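Local coordinates for cycloalternan-forming enzyme (Listeria monocytogenes serovar 1/2a, PDB 5F7U), which is a multidomain carbohydrate-active enzyme of glycoside hydrolase family 31, with a TIM-barrel domain and a family 6 carbohydrate-binding module, at residues N348-T351 and D352-K356. The protein carries 1 engineered substitution. Residues are numbered along the deposited sequence; the frame is centred on the assembly and turned at random.
With MG (magnesium ion), chain H.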
loop_
_atom_site.group_PDB
_atom_site.type_symbol
_atom_site.label_atom_id
_atom_site.label_comp_id
_atom_site.label_asym_id
_atom_site.label_seq_id
_atom_site.Cartn_x
_atom_site.Cartn_y
_atom_site.Cartn_z
ATOM N N ASN A 348 -8.450 7.259 -7.504
ATOM C CA ASN A 348 -9.063 6.733 -8.712
ATOM C C ASN A 348 -8.652 7.532 -9.964
ATOM O O ASN A 348 -8.300 6.937 -10.988
ATOM C CB ASN A 348 -10.581 6.677 -8.609
ATOM C CG ASN A 348 -11.205 6.016 -9.806
ATOM O OD1 ASN A 348 -10.985 4.828 -10.059
ATOM N ND2 ASN A 348 -11.940 6.797 -10.597
ATOM N N ASN A 349 -8.700 8.861 -9.864
ATOM C CA ASN A 349 -8.319 9.715 -11.007
ATOM C C ASN A 349 -6.864 9.509 -11.401
ATOM O O ASN A 349 -6.538 9.471 -12.581
ATOM C CB ASN A 349 -8.651 11.192 -10.735
ATOM C CG ASN A 349 -10.145 11.430 -10.609
ATOM O OD1 ASN A 349 -10.943 10.604 -11.053
ATOM N ND2 ASN A 349 -10.538 12.550 -9.990
ATOM N N TYR A 350 -5.992 9.346 -10.407
ATOM C CA TYR A 350 -4.605 9.019 -10.656
ATOM C C TYR A 350 -4.517 7.689 -11.435
ATOM O O TYR A 350 -3.734 7.581 -12.373
ATOM C CB TYR A 350 -3.826 8.985 -9.325
ATOM C CG TYR A 350 -2.495 8.287 -9.436
ATOM C CD1 TYR A 350 -1.405 8.917 -10.053
ATOM C CD2 TYR A 350 -2.333 6.986 -8.973
ATOM C CE1 TYR A 350 -0.185 8.278 -10.183
ATOM C CE2 TYR A 350 -1.105 6.313 -9.117
ATOM C CZ TYR A 350 -0.041 6.975 -9.716
ATOM O OH TYR A 350 1.153 6.322 -9.895
ATOM N N THR A 351 -5.314 6.696 -11.047
ATOM C CA THR A 351 -5.288 5.407 -11.762
ATOM C C THR A 351 -5.886 5.497 -13.171
ATOM O O THR A 351 -5.547 4.687 -14.042
ATOM C CB THR A 351 -5.916 4.243 -10.971
ATOM O OG1 THR A 351 -7.323 4.472 -10.812
ATOM C CG2 THR A 351 -5.196 4.064 -9.638
ATOM N N ASP A 352 -6.740 6.493 -13.408
ATOM C CA ASP A 352 -7.183 6.767 -14.776
ATOM C C ASP A 352 -5.979 7.124 -15.645
ATOM O O ASP A 352 -5.925 6.774 -16.837
ATOM C CB ASP A 352 -8.148 7.942 -14.835
ATOM C CG ASP A 352 -9.515 7.615 -14.304
ATOM O OD1 ASP A 352 -9.959 6.445 -14.307
ATOM O OD2 ASP A 352 -10.185 8.570 -13.890
ATOM N N ILE A 353 -5.018 7.819 -15.041
ATOM C CA ILE A 353 -3.858 8.315 -15.774
ATOM C C ILE A 353 -2.809 7.205 -15.934
ATOM O O ILE A 353 -2.249 7.042 -17.025
ATOM C CB ILE A 353 -3.249 9.576 -15.109
ATOM C CG1 ILE A 353 -4.270 10.737 -15.093
ATOM C CG2 ILE A 353 -1.951 9.997 -15.812
ATOM C CD1 ILE A 353 -3.967 11.774 -14.025
ATOM N N THR A 354 -2.545 6.456 -14.866
ATOM C CA THR A 354 -1.368 5.575 -14.817
ATOM C C THR A 354 -1.701 4.092 -14.842
ATOM O O THR A 354 -0.785 3.257 -14.924
ATOM C CB THR A 354 -0.488 5.835 -13.569
ATOM O OG1 THR A 354 -1.235 5.514 -12.384
ATOM C CG2 THR A 354 -0.053 7.304 -13.528
ATOM N N GLY A 355 -2.988 3.760 -14.742
ATOM C CA GLY A 355 -3.409 2.355 -14.849
ATOM C C GLY A 355 -4.138 1.858 -13.619
ATOM O O GLY A 355 -3.770 2.169 -12.486
ATOM N N LYS A 356 -5.191 1.090 -13.865
ATOM C CA LYS A 356 -5.925 0.459 -12.780
ATOM C C LYS A 356 -5.188 -0.759 -12.272
ATOM O O LYS A 356 -4.476 -1.433 -13.024
ATOM C CB LYS A 356 -7.314 0.013 -13.261
ATOM C CG LYS A 356 -8.158 1.105 -13.891
ATOM C CD LYS A 356 -8.622 2.083 -12.838
ATOM C CE LYS A 356 -8.968 3.417 -13.496
ATOM N NZ LYS A 356 -9.683 4.225 -12.489
HETATM MG MG MG H . -12.984 10.787 -11.726
HETATM O O HOH W 1 -12.548 5.983 -13.501
HETATM O O HOH W 2 -13.571 9.286 -10.528
HETATM O O HOH W 3 -13.557 12.125 -10.274
HETATM O O HOH W 4 -12.561 9.442 -13.181
HETATM O O HOH W 5 -14.927 10.855 -12.574
HETATM O O HOH W 6 -12.292 12.425 -12.849
#
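Gly355 N reaches back to Thr351 O (2.8 Å) at the C-terminal end of helix 343-354, where Gly355 leaves helical geometry with a positive phi of 121° and the chain departs on its way to barrel strand 367-369. Just past this helix end Lys356 folds back, so that its ammonium group lies over the last turn, beside Asn348, Thr351 and Asp352. A kink at chi2 (-71°) swings the lysine chain along the helix, crossing Thr351 at about a right angle. Its NZ donates to Thr351 OG1 (2.9 Å) and meets Asp352 OD1 from above the carboxylate plane in a salt bridge (2.9 Å); Asn348 OD1 lies 2.8 Å from the same nitrogen. Asn348 O takes both Thr351 OG1 and Asp352 N. On another side of the helix, Thr354 OG1 sits 3.2 Å above one face of the Tyr350 ring, donates to Tyr350 O and is also bonded by Gln593, while Phe290 stacks on the ring and Tyr300 meets it edge-to-face. Asn349 and Asp352 run side by side toward a magnesium ion, with Ser339 O holding Asn349 ND2. Five waters complete the metal's octahedral shell; one donates to Asp352 OD2, a second-shell carboxylate, and the protein's direct ligand is Asn349 OD1, at 2.2 Å.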